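Local atomic coordinates of type VI secretion system component (PDB entry 2P5Z), a protein that probably forms part of the trimeric hub and spike base of the type VI secretion apparatus, resembling the phage T4 tail proteins gp27 and gp5. Residues R36-S40 / L322-L326; M145-D149 / L194-I199; S176-E181 / P375-P381; N234-S238 / Q310-K314; T450-A455 / Y465-K470. All blocks are in the same frame, centred on the assembly; numbering follows the deposited sequence. Where two conformers were deposited one is given.

Contact 1: residues R36-S40 / L322-L326; sequences REQLS and LMPGL
E37 lies against M323 and P324, and its carboxylate oxygen OE2 is gripped twice: R85 makes a salt bridge to it and the hydroxyl of Y45 a hydrogen bond. The sister oxygen faces the 322-326 segment. E37 OE1 lies 3.7 Å from M323 CG and 3.8 Å from P324 CD. On this side OE1 meets carbon. The glutamate reaches this far because CG lies anti to its own carbonyl carbon (chi1 -61°) and the chain stays extended beyond it. Lower on the same side chain, E37 CB touches P324 CG at 3.7 Å. Glutamate and proline cross here at about a right angle.

P324 is the centre of the contact and sits in a type II beta turn from M323 to L326. This turn leads into strand 326-330 of the hub domain and docks on the end of strand 29-38. The bond that closes it, L326 N to M323 O, is weak at 3.3 Å. G325 has a positive phi of 108°, as expected for the third residue of such a turn.

The proline ring reaches both E37 and L39, while Q38 between them points away. P324 CG comes within 3.9 Å of Q38 N. P324 CB meets L39 CD2 at 3.9 Å, the leucine and the proline lying alongside each other and pointing opposite ways. L39 CD2 also lies 3.8 Å from G325 N. No hydrogen bond joins the segments. V348 of strand 343-353 packs on both E37 and P324, and W185 packs on L39.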
# COMPACT_ATOMS: atom_id res chain seq x y z
N ARG A 36 7.95 17.73 -12.28
CA ARG A 36 7.74 16.37 -12.80
C ARG A 36 6.71 16.43 -13.93
O ARG A 36 5.64 16.98 -13.78
CB ARG A 36 7.29 15.41 -11.69
CG ARG A 36 8.42 14.99 -10.72
CD ARG A 36 8.08 15.17 -9.20
NE ARG A 36 7.49 16.49 -8.87
CZ ARG A 36 7.42 17.01 -7.65
NH1 ARG A 36 6.86 18.20 -7.46
NH2 ARG A 36 7.90 16.35 -6.61
N GLU A 37 7.09 15.91 -15.08
CA GLU A 37 6.23 15.79 -16.22
C GLU A 37 6.35 14.35 -16.69
O GLU A 37 7.42 13.75 -16.62
CB GLU A 37 6.66 16.72 -17.35
CG GLU A 37 6.62 18.20 -16.99
CD GLU A 37 7.27 19.12 -18.03
OE1 GLU A 37 6.89 19.06 -19.23
OE2 GLU A 37 8.15 19.91 -17.64
N GLN A 38 5.24 13.81 -17.16
CA GLN A 38 5.16 12.44 -17.62
C GLN A 38 3.91 12.32 -18.47
O GLN A 38 2.89 12.93 -18.17
CB GLN A 38 5.06 11.52 -16.41
CG GLN A 38 5.23 10.05 -16.70
CD GLN A 38 4.95 9.26 -15.44
OE1 GLN A 38 4.89 9.82 -14.35
NE2 GLN A 38 4.76 7.95 -15.59
N LEU A 39 4.01 11.55 -19.54
CA LEU A 39 2.88 11.18 -20.38
C LEU A 39 1.73 10.57 -19.59
O LEU A 39 1.96 9.83 -18.63
CB LEU A 39 3.34 10.17 -21.41
CG LEU A 39 4.30 10.71 -22.46
CD1 LEU A 39 4.66 9.60 -23.43
CD2 LEU A 39 3.66 11.89 -23.19
N SER A 40 0.50 10.93 -19.98
CA SER A 40 -0.74 10.42 -19.39
C SER A 40 -0.92 10.69 -17.93
O SER A 40 -1.61 9.93 -17.26
CB SER A 40 -0.94 8.92 -19.61
OG SER A 40 -1.24 8.70 -20.97
N LEU A 322 13.44 19.78 -24.09
CA LEU A 322 13.19 18.36 -23.86
C LEU A 322 11.99 18.11 -22.94
O LEU A 322 11.91 18.63 -21.83
CB LEU A 322 14.44 17.67 -23.31
CG LEU A 322 14.66 16.24 -23.80
CD1 LEU A 322 15.27 16.26 -25.18
CD2 LEU A 322 15.55 15.45 -22.88
N MET A 323 11.06 17.29 -23.43
CA MET A 323 9.71 17.23 -22.89
C MET A 323 9.15 15.85 -23.19
O MET A 323 9.55 15.24 -24.18
CB MET A 323 8.87 18.25 -23.64
CG MET A 323 7.97 19.09 -22.79
SD MET A 323 6.92 20.10 -23.85
CE MET A 323 8.05 20.62 -25.15
N PRO A 324 8.23 15.36 -22.35
CA PRO A 324 7.43 14.20 -22.71
C PRO A 324 6.63 14.40 -24.00
O PRO A 324 5.98 15.44 -24.19
CB PRO A 324 6.48 14.06 -21.52
CG PRO A 324 7.21 14.64 -20.40
CD PRO A 324 7.90 15.83 -20.99
N GLY A 325 6.69 13.41 -24.88
CA GLY A 325 6.02 13.49 -26.17
C GLY A 325 7.00 13.67 -27.31
O GLY A 325 6.70 13.31 -28.45
N LEU A 326 8.16 14.25 -27.00
CA LEU A 326 9.19 14.47 -28.01
C LEU A 326 9.92 13.19 -28.39
O LEU A 326 10.32 12.42 -27.52
CB LEU A 326 10.22 15.49 -27.52
CG LEU A 326 10.09 16.92 -28.03
CD1 LEU A 326 8.89 17.63 -27.42
CD2 LEU A 326 11.37 17.67 -27.72

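Contact 2: residues M145-D149 / L194-I199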
# COMPACT_ATOMS: atom_id res chain seq x y z
N MET A 145 -14.31 22.83 -19.58
CA MET A 145 -13.24 22.93 -20.54
C MET A 145 -13.84 23.01 -21.94
O MET A 145 -14.89 22.42 -22.19
CB MET A 145 -12.24 21.78 -20.35
CG MET A 145 -11.36 21.99 -19.09
SD MET A 145 -9.92 20.91 -18.98
CE MET A 145 -9.75 20.36 -20.65
N ARG A 146 -13.16 23.74 -22.84
CA ARG A 146 -13.82 24.28 -24.03
C ARG A 146 -13.16 24.09 -25.38
O ARG A 146 -13.05 25.07 -26.11
CB ARG A 146 -13.90 25.81 -23.90
CG ARG A 146 -14.60 26.38 -22.72
CD ARG A 146 -14.07 27.77 -22.52
NE ARG A 146 -15.14 28.75 -22.58
CZ ARG A 146 -15.59 29.31 -23.70
NH1 ARG A 146 -15.06 28.98 -24.88
NH2 ARG A 146 -16.59 30.19 -23.65
N GLY A 147 -12.73 22.90 -25.77
CA GLY A 147 -12.27 22.73 -27.18
C GLY A 147 -10.92 23.35 -27.54
O GLY A 147 -10.14 22.80 -28.34
N GLN A 148 -10.65 24.52 -26.98
CA GLN A 148 -9.34 25.11 -27.01
C GLN A 148 -8.48 24.43 -25.94
O GLN A 148 -7.27 24.29 -26.11
CB GLN A 148 -9.41 26.63 -26.77
CG GLN A 148 -10.21 27.03 -25.54
CD GLN A 148 -10.04 28.49 -25.18
OE1 GLN A 148 -10.20 29.38 -26.02
NE2 GLN A 148 -9.72 28.76 -23.91
N ASP A 149 -9.12 23.97 -24.86
CA ASP A 149 -8.41 23.37 -23.74
C ASP A 149 -7.92 21.93 -23.95
O ASP A 149 -7.16 21.42 -23.13
CB ASP A 149 -9.29 23.41 -22.50
CG ASP A 149 -9.68 24.80 -22.10
OD1 ASP A 149 -8.81 25.68 -22.14
OD2 ASP A 149 -10.85 25.01 -21.71
N LEU A 194 -3.18 31.95 -26.68
CA LEU A 194 -4.18 32.00 -25.63
C LEU A 194 -3.55 32.00 -24.25
O LEU A 194 -4.20 32.40 -23.28
CB LEU A 194 -5.19 30.86 -25.79
CG LEU A 194 -6.04 30.85 -27.08
CD1 LEU A 194 -6.87 29.58 -27.18
CD2 LEU A 194 -6.93 32.08 -27.16
N LYS A 195 -2.29 31.57 -24.18
CA LYS A 195 -1.51 31.43 -22.92
C LYS A 195 -2.14 30.42 -21.97
O LYS A 195 -2.49 30.74 -20.83
CB LYS A 195 -1.29 32.78 -22.21
CG LYS A 195 -0.40 33.73 -22.96
CD LYS A 195 -0.51 35.14 -22.38
CE LYS A 195 0.73 35.95 -22.69
NZ LYS A 195 1.35 35.53 -24.00
N ILE A 196 -2.33 29.20 -22.48
CA ILE A 196 -2.98 28.16 -21.72
C ILE A 196 -2.34 26.84 -22.07
O ILE A 196 -1.69 26.71 -23.12
CB ILE A 196 -4.51 28.04 -22.05
CG1 ILE A 196 -4.74 27.95 -23.56
CG2 ILE A 196 -5.34 29.16 -21.39
CD1 ILE A 196 -6.05 27.28 -23.96
N GLU A 197 -2.52 25.87 -21.18
CA GLU A 197 -2.13 24.49 -21.44
C GLU A 197 -3.27 23.71 -22.10
O GLU A 197 -4.44 23.89 -21.76
CB GLU A 197 -1.67 23.80 -20.14
CG GLU A 197 -2.77 23.19 -19.25
CD GLU A 197 -3.56 24.20 -18.40
OE1 GLU A 197 -3.43 25.43 -18.59
OE2 GLU A 197 -4.34 23.75 -17.52
N VAL A 198 -2.90 22.86 -23.05
CA VAL A 198 -3.83 22.12 -23.89
C VAL A 198 -3.50 20.63 -23.76
O VAL A 198 -2.35 20.24 -23.98
CB VAL A 198 -3.66 22.54 -25.39
CG1 VAL A 198 -4.51 21.68 -26.31
CG2 VAL A 198 -3.95 24.04 -25.61
N ILE A 199 -4.50 19.81 -23.40
CA ILE A 199 -4.36 18.35 -23.36
C ILE A 199 -4.50 17.72 -24.74
O ILE A 199 -5.53 17.85 -25.38
CB ILE A 199 -5.48 17.71 -22.51
CG1 ILE A 199 -5.60 18.41 -21.15
CG2 ILE A 199 -5.26 16.20 -22.37
CD1 ILE A 199 -6.90 18.10 -20.45
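D149 O accepts a hydrogen bond from I199 N, 3.1 Å long and fairly straight at 164°. It forms where the loop after helix 131-140 runs into strand 150-153, which pairs in parallel with strand 196-202 in a three-stranded mixed sheet. The bond is one link beside that pairing. V198 CA adds a weaker C-H contact to the same oxygen.

Q148 has the most surface covered. Its CG sits between its backbone N and carbonyl carbon (chi1 51°), and the extended chain carries the amide to the start of the other segment. There Q148 OE1 lies 3.5 Å from L194 CD1. The backbone oxygen Q148 O rests 3.4 Å from V198 CG2.

I196 sends its CD1 methyl to both residues. It comes in across the D149 side chain, with I196 CD1 3.7 Å from D149 OD1. The D149 carboxylate is held from two sources. D149 OD2 takes the backbone N-H of R146 at 2.9 Å. D149 OD1 makes a salt bridge to R113, which also binds the E197 carboxylate and so links the two acids. At the far end, the bent chain of M145 brings its CE methyl to 3.6 Å from I199 CD1.

Contact 3: residues S176-E181 / P375-P381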
# COMPACT_ATOMS: atom_id res chain seq x y z
N SER A 176 -8.58 8.36 -16.66
CA SER A 176 -7.27 7.78 -16.93
C SER A 176 -7.40 6.27 -17.11
O SER A 176 -6.78 5.71 -18.02
CB SER A 176 -6.28 8.11 -15.82
OG SER A 176 -6.23 9.51 -15.57
N ARG A 177 -8.22 5.64 -16.26
CA ARG A 177 -8.52 4.21 -16.40
C ARG A 177 -9.12 3.87 -17.77
O ARG A 177 -8.65 2.95 -18.44
CB ARG A 177 -9.45 3.74 -15.29
CG ARG A 177 -9.79 2.26 -15.41
CD ARG A 177 -10.47 1.68 -14.17
NE ARG A 177 -11.78 2.26 -13.86
CZ ARG A 177 -12.91 2.01 -14.53
NH1 ARG A 177 -12.93 1.20 -15.58
NH2 ARG A 177 -14.04 2.60 -14.14
N LEU A 178 -10.12 4.65 -18.20
CA LEU A 178 -10.77 4.40 -19.49
C LEU A 178 -9.81 4.54 -20.65
O LEU A 178 -9.78 3.69 -21.54
CB LEU A 178 -11.98 5.32 -19.73
CG LEU A 178 -13.27 5.31 -18.91
CD1 LEU A 178 -14.31 6.10 -19.65
CD2 LEU A 178 -13.80 3.93 -18.60
N LEU A 179 -9.02 5.62 -20.64
CA LEU A 179 -8.02 5.84 -21.68
C LEU A 179 -6.95 4.74 -21.67
O LEU A 179 -6.53 4.26 -22.72
CB LEU A 179 -7.36 7.18 -21.51
CG LEU A 179 -8.27 8.41 -21.62
CD1 LEU A 179 -7.47 9.62 -21.21
CD2 LEU A 179 -8.83 8.58 -23.03
N SER A 180 -6.53 4.31 -20.48
CA SER A 180 -5.44 3.34 -20.42
C SER A 180 -5.85 1.93 -20.84
O SER A 180 -5.05 1.22 -21.47
CB SER A 180 -4.78 3.30 -19.05
OG SER A 180 -5.56 2.53 -18.15
N GLU A 181 -7.08 1.55 -20.50
CA GLU A 181 -7.62 0.22 -20.82
C GLU A 181 -7.67 0.01 -22.33
O GLU A 181 -7.54 -1.10 -22.82
CB GLU A 181 -9.01 0.02 -20.19
CG GLU A 181 -8.99 -0.68 -18.83
CD GLU A 181 -10.18 -0.33 -17.93
OE1 GLU A 181 -11.06 0.44 -18.35
OE2 GLU A 181 -10.22 -0.80 -16.78
N PRO A 375 0.19 3.74 -21.64
CA PRO A 375 0.28 4.04 -20.21
C PRO A 375 0.02 2.83 -19.35
O PRO A 375 -0.51 1.83 -19.84
CB PRO A 375 -0.84 5.07 -19.99
CG PRO A 375 -1.36 5.42 -21.33
CD PRO A 375 -1.04 4.29 -22.23
N ALA A 376 0.38 2.93 -18.08
CA ALA A 376 0.06 1.90 -17.12
C ALA A 376 -1.46 1.76 -16.96
O ALA A 376 -2.21 2.75 -16.97
CB ALA A 376 0.74 2.19 -15.76
N LEU A 377 -1.88 0.51 -16.84
CA LEU A 377 -3.26 0.11 -16.68
C LEU A 377 -3.70 0.47 -15.26
O LEU A 377 -3.13 -0.04 -14.31
CB LEU A 377 -3.27 -1.40 -16.88
CG LEU A 377 -4.43 -2.29 -17.30
CD1 LEU A 377 -5.20 -2.74 -16.06
CD2 LEU A 377 -5.31 -1.60 -18.32
N ILE A 378 -4.68 1.37 -15.13
CA ILE A 378 -5.26 1.67 -13.82
C ILE A 378 -6.31 0.60 -13.52
O ILE A 378 -7.24 0.39 -14.31
CB ILE A 378 -5.91 3.09 -13.79
CG1 ILE A 378 -4.84 4.18 -13.82
CG2 ILE A 378 -6.72 3.32 -12.54
CD1 ILE A 378 -4.66 4.79 -15.15
N PRO A 379 -6.17 -0.09 -12.38
CA PRO A 379 -7.07 -1.19 -12.01
C PRO A 379 -8.53 -0.77 -11.89
O PRO A 379 -8.82 0.37 -11.49
CB PRO A 379 -6.55 -1.63 -10.63
CG PRO A 379 -5.74 -0.48 -10.13
CD PRO A 379 -5.14 0.14 -11.36
N ARG A 380 -9.43 -1.68 -12.23
CA ARG A 380 -10.87 -1.45 -12.13
C ARG A 380 -11.31 -1.44 -10.68
O ARG A 380 -10.72 -2.12 -9.85
CB ARG A 380 -11.62 -2.53 -12.90
CG ARG A 380 -12.13 -2.03 -14.22
CD ARG A 380 -12.54 -3.13 -15.17
NE ARG A 380 -12.85 -2.52 -16.46
CZ ARG A 380 -14.05 -2.06 -16.80
NH1 ARG A 380 -15.08 -2.17 -15.96
NH2 ARG A 380 -14.24 -1.50 -17.98
N PRO A 381 -12.33 -0.64 -10.35
CA PRO A 381 -12.82 -0.74 -8.98
C PRO A 381 -13.49 -2.10 -8.73
O PRO A 381 -14.06 -2.72 -9.65
CB PRO A 381 -13.82 0.42 -8.87
CG PRO A 381 -14.19 0.75 -10.25
CD PRO A 381 -13.05 0.37 -11.14
O HOH W 1 -2.10 0.95 -21.82
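R177 and I378 meet along the flank of helix 171-182, where the arginine lies across the extended 375-381 chain. R177 CB packs on the I378 side chain, and R177 CG comes to 3.3 Å from I378 O. CG is anti to the R177 backbone N (chi1 180°), and the chain bends at chi3 before the guanidinium. P381 CD covers one face of that group, 3.5 Å from R177 NE. I378 also sends its CD1 methyl the other way, to S176.

One turn on, S180 OG has two roles. It donates to R177 O at 3.1 Å within the helix and accepts a weak bond from I378 N at 3.4 Å. A water bridges S180 O and P375 O, and R305 also bonds to S180 O.

The R380 side chain runs athwart that of R177. R177 NH1 stands over the centre of the R380 guanidinium face, with the two planes 60° apart. E181 reaches both arginines. In the conformer described, one of two, E181 OE2 makes a salt bridge to R380 NE at 3.2 Å and E181 OE1 another to R177 NH1 at 3.4 Å, the hydrogen bond weak in each. Further out, E169 holds R177 NE and D462 holds R380 NH1.

The 375-381 segment runs from the hub domain toward the OB domain. D462 lies in the turn of the OB domain's 451-456/464-469 hairpin, so R380 lies between the helix and that domain. Two arginine groups lie close here, but three acids contact them. Their charges are therefore probably largely balanced.

Contact 4: residues N234-S238 / Q310-K314; sequences NTAYS and QAILK
N234 lays its side-chain amide against the start of the K314 side chain. N234 OD1 is 3.4 Å from K314 CB and ND2 is 3.5 Å from it. Chi1 of 66° puts N234 CG between the backbone N and the carbonyl carbon, which brings the amide beside K314. ND2 bonds to G232 O, which fixes the rotation of the amide.

The backbones pair as antiparallel strands. N234 faces K314 and A236 faces I312 as hydrogen-bonded pairs. The bond from K314 N to N234 O is 2.8 Å and nearly straight at 173°. The bond from A236 N to I312 O is weak. S238 N bonds to Q310 O at 3.2 Å.

T235, Y237, A311 and L313 lie on the other face. Y237 CE2 touches the A311 CB methyl at 3.5 Å. T235 CG2 meets L313 CD2 at 3.8 Å.

This pairing lies within the hub domain, and strand 230-237 lies at a subunit boundary. T235, A236 and Y237 pair antiparallel with a strand of the second subunit, so the sheet continues across that interface. T235 OG1 bonds to the backbone N of H96 of that second subunit, and V338 of helix 337-341 packs on both Y237 and L313.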
# COMPACT_ATOMS: atom_id res chain seq x y z
N ASN A 234 21.78 5.76 -20.00
CA ASN A 234 21.72 4.42 -19.45
C ASN A 234 20.42 3.67 -19.82
O ASN A 234 19.42 4.28 -20.21
CB ASN A 234 21.91 4.45 -17.94
CG ASN A 234 20.78 5.15 -17.23
OD1 ASN A 234 19.87 4.50 -16.72
ND2 ASN A 234 20.82 6.48 -17.18
N THR A 235 20.47 2.34 -19.73
CA THR A 235 19.37 1.50 -20.15
C THR A 235 19.02 0.53 -19.07
O THR A 235 19.81 0.29 -18.16
CB THR A 235 19.74 0.60 -21.32
OG1 THR A 235 20.73 -0.32 -20.87
CG2 THR A 235 20.22 1.36 -22.55
N ALA A 236 17.82 -0.03 -19.17
CA ALA A 236 17.34 -1.04 -18.25
C ALA A 236 16.39 -1.95 -19.02
O ALA A 236 15.54 -1.47 -19.77
CB ALA A 236 16.62 -0.42 -17.06
N TYR A 237 16.57 -3.25 -18.85
CA TYR A 237 15.77 -4.23 -19.56
C TYR A 237 15.44 -5.28 -18.57
O TYR A 237 16.29 -5.69 -17.77
CB TYR A 237 16.53 -4.86 -20.71
CG TYR A 237 16.82 -3.94 -21.87
CD1 TYR A 237 17.94 -3.11 -21.88
CD2 TYR A 237 16.00 -3.94 -22.99
CE1 TYR A 237 18.21 -2.27 -22.96
CE2 TYR A 237 16.28 -3.11 -24.07
CZ TYR A 237 17.38 -2.28 -24.04
OH TYR A 237 17.64 -1.47 -25.12
N SER A 238 14.19 -5.72 -18.59
CA SER A 238 13.73 -6.62 -17.56
C SER A 238 13.04 -7.80 -18.21
O SER A 238 12.87 -7.83 -19.43
CB SER A 238 12.77 -5.89 -16.62
OG SER A 238 12.82 -6.48 -15.33
N GLN A 310 9.46 -3.25 -20.76
CA GLN A 310 10.54 -4.20 -20.97
C GLN A 310 11.87 -3.48 -21.22
O GLN A 310 12.94 -4.06 -21.05
CB GLN A 310 10.23 -5.06 -22.19
CG GLN A 310 10.88 -6.44 -22.17
CD GLN A 310 10.81 -7.14 -23.51
OE1 GLN A 310 10.97 -8.36 -23.59
NE2 GLN A 310 10.59 -6.38 -24.58
N ALA A 311 11.79 -2.23 -21.67
CA ALA A 311 12.98 -1.48 -22.04
C ALA A 311 12.89 -0.04 -21.59
O ALA A 311 12.30 0.79 -22.28
CB ALA A 311 13.18 -1.54 -23.53
N ILE A 312 13.50 0.29 -20.45
CA ILE A 312 13.55 1.69 -20.02
C ILE A 312 14.88 2.38 -20.36
O ILE A 312 15.98 1.92 -20.00
CB ILE A 312 13.17 1.86 -18.52
CG1 ILE A 312 11.81 1.20 -18.24
CG2 ILE A 312 13.10 3.33 -18.15
CD1 ILE A 312 11.47 1.04 -16.73
N LEU A 313 14.78 3.49 -21.08
CA LEU A 313 15.93 4.28 -21.43
C LEU A 313 15.97 5.53 -20.55
O LEU A 313 14.95 6.20 -20.37
CB LEU A 313 15.84 4.67 -22.89
CG LEU A 313 15.66 3.45 -23.80
CD1 LEU A 313 15.75 3.84 -25.24
CD2 LEU A 313 16.69 2.37 -23.52
N LYS A 314 17.13 5.82 -19.97
CA LYS A 314 17.28 7.01 -19.14
C LYS A 314 18.45 7.90 -19.55
O LYS A 314 19.30 7.53 -20.37
CB LYS A 314 17.39 6.65 -17.67
CG LYS A 314 16.13 6.11 -17.05
CD LYS A 314 16.15 6.33 -15.54
CE LYS A 314 15.38 5.24 -14.81
NZ LYS A 314 15.98 3.88 -15.06

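Contact 5: residues T450-A455 / Y465-K470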
# COMPACT_ATOMS: atom_id res chain seq x y z
N THR A 450 -40.54 -1.80 -7.66
CA THR A 450 -39.97 -2.67 -6.65
C THR A 450 -38.46 -2.47 -6.47
O THR A 450 -37.76 -2.04 -7.40
CB THR A 450 -40.29 -4.14 -7.00
OG1 THR A 450 -39.43 -5.02 -6.26
CG2 THR A 450 -40.06 -4.38 -8.47
N GLU A 451 -37.97 -2.78 -5.28
CA GLU A 451 -36.56 -2.60 -4.95
C GLU A 451 -35.76 -3.87 -5.17
O GLU A 451 -36.09 -4.93 -4.62
CB GLU A 451 -36.38 -2.07 -3.53
CG GLU A 451 -36.76 -0.59 -3.38
CD GLU A 451 -36.73 -0.09 -1.93
OE1 GLU A 451 -36.08 -0.74 -1.08
OE2 GLU A 451 -37.36 0.96 -1.65
N VAL A 452 -34.73 -3.77 -5.99
CA VAL A 452 -33.90 -4.93 -6.29
C VAL A 452 -32.46 -4.77 -5.81
O VAL A 452 -32.03 -3.69 -5.41
CB VAL A 452 -33.88 -5.21 -7.78
CG1 VAL A 452 -35.24 -5.73 -8.22
CG2 VAL A 452 -33.49 -3.96 -8.54
N SER A 453 -31.72 -5.87 -5.86
CA SER A 453 -30.31 -5.85 -5.53
C SER A 453 -29.51 -6.08 -6.78
O SER A 453 -29.75 -7.04 -7.52
CB SER A 453 -29.99 -6.91 -4.49
OG SER A 453 -30.26 -6.40 -3.20
N ILE A 454 -28.55 -5.19 -7.04
CA ILE A 454 -27.69 -5.32 -8.20
C ILE A 454 -26.31 -5.89 -7.81
O ILE A 454 -25.63 -5.38 -6.92
CB ILE A 454 -27.53 -3.98 -8.93
CG1 ILE A 454 -28.91 -3.36 -9.16
CG2 ILE A 454 -26.81 -4.19 -10.25
CD1 ILE A 454 -29.72 -4.11 -10.19
N ALA A 455 -25.95 -6.97 -8.48
CA ALA A 455 -24.69 -7.64 -8.25
C ALA A 455 -23.85 -7.56 -9.52
O ALA A 455 -24.35 -7.23 -10.58
CB ALA A 455 -24.91 -9.10 -7.84
N TYR A 465 -26.10 -7.39 -12.82
CA TYR A 465 -27.29 -8.21 -12.96
C TYR A 465 -28.13 -8.10 -11.70
O TYR A 465 -27.64 -7.63 -10.67
CB TYR A 465 -26.95 -9.67 -13.31
CG TYR A 465 -26.26 -10.43 -12.22
CD1 TYR A 465 -24.86 -10.49 -12.16
CD2 TYR A 465 -26.99 -11.12 -11.24
CE1 TYR A 465 -24.22 -11.20 -11.15
CE2 TYR A 465 -26.37 -11.82 -10.23
CZ TYR A 465 -24.98 -11.86 -10.19
OH TYR A 465 -24.37 -12.56 -9.18
N ILE A 466 -29.39 -8.53 -11.79
CA ILE A 466 -30.30 -8.55 -10.63
C ILE A 466 -30.09 -9.82 -9.81
O ILE A 466 -30.13 -10.92 -10.36
CB ILE A 466 -31.77 -8.44 -11.07
CG1 ILE A 466 -31.92 -7.26 -12.03
CG2 ILE A 466 -32.69 -8.27 -9.88
CD1 ILE A 466 -33.33 -6.76 -12.18
N ALA A 467 -29.86 -9.68 -8.51
CA ALA A 467 -29.52 -10.83 -7.68
C ALA A 467 -30.67 -11.74 -7.14
O ALA A 467 -30.56 -12.95 -7.34
CB ALA A 467 -28.46 -10.50 -6.60
N GLY A 468 -31.72 -11.26 -6.45
CA GLY A 468 -31.85 -9.96 -5.82
C GLY A 468 -33.17 -9.21 -5.91
O GLY A 468 -33.26 -8.24 -6.65
N VAL A 469 -34.20 -9.62 -5.16
CA VAL A 469 -35.39 -8.76 -4.94
C VAL A 469 -35.61 -8.45 -3.45
O VAL A 469 -35.67 -9.37 -2.62
CB VAL A 469 -36.71 -9.35 -5.54
CG1 VAL A 469 -37.86 -8.33 -5.46
CG2 VAL A 469 -36.52 -9.80 -6.99
N LYS A 470 -35.72 -7.18 -3.09
CA LYS A 470 -35.84 -6.82 -1.67
C LYS A 470 -37.28 -6.77 -1.18
O LYS A 470 -37.85 -5.70 -1.00
CB LYS A 470 -35.13 -5.49 -1.39
CG LYS A 470 -33.64 -5.52 -1.70
CD LYS A 470 -32.84 -4.61 -0.78
CE LYS A 470 -33.03 -3.15 -1.13
NZ LYS A 470 -32.39 -2.28 -0.10
O HOH W 2 -39.09 -4.37 -3.11
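A455 puts its CB methyl over one face of the Y465 ring, a CH-pi contact 4.0 Å from the ring centroid and offset toward the rim. The Y465 ring folds over the alanine because CG sits between its backbone N and carbonyl carbon (chi1 68°). The A467 methyl fills in beside it, with A467 CB 4.0 Å from A455 CB.

On the other face, V452 fits against I466 CG2 and G468 O. V452 CB sits 3.9 Å from that I466 methyl. I454 CD1 packs more loosely on I466 CG1.

Between these pairs the register shifts by one residue, a beta bulge. A467 and G468 both face S453, and the peptide between them is modelled as cis. S453 N bonds to G468 O at 2.9 Å, and A467 N bonds to S453 O at 2.8 Å. G468 has a positive phi, and a side chain there would run into S453 O; S453 CB lies 3.8 Å from G468 CA.

At the open end, K470 bends back over E451, with K470 N bonded to E451 O at 2.7 Å. K470 NZ makes a salt bridge to E457 of the third subunit, and E451 OE2 pairs with R390. V411 of strand 409-412 and V429 of strand 426-429 pack on I454. This bulged antiparallel hairpin forms the 451-456/464-469 edge of the five-stranded antiparallel sheet of the OB domain.

Contacts 1 and 2 are largely buried; contacts 3, 4 and 5 are only partly so. Contacts 1, 2 and 4 belong to the hub domain. Contact 3 ties a hub helix to the chain leading to the OB domain, and contact 5 lies in that domain, its centre about 36 Å from the centre of the chain. Contacts 1 and 3 touch where S40 meets P375. Contacts 1 and 4 reach the same group of strands. Contact 1 is carbon packing without a hydrogen bond across it. Contact 2 has a single bond across it, and contact 3 is rich in charge. Contacts 4 and 5 are strand pairings, and both also touch neighbouring subunits.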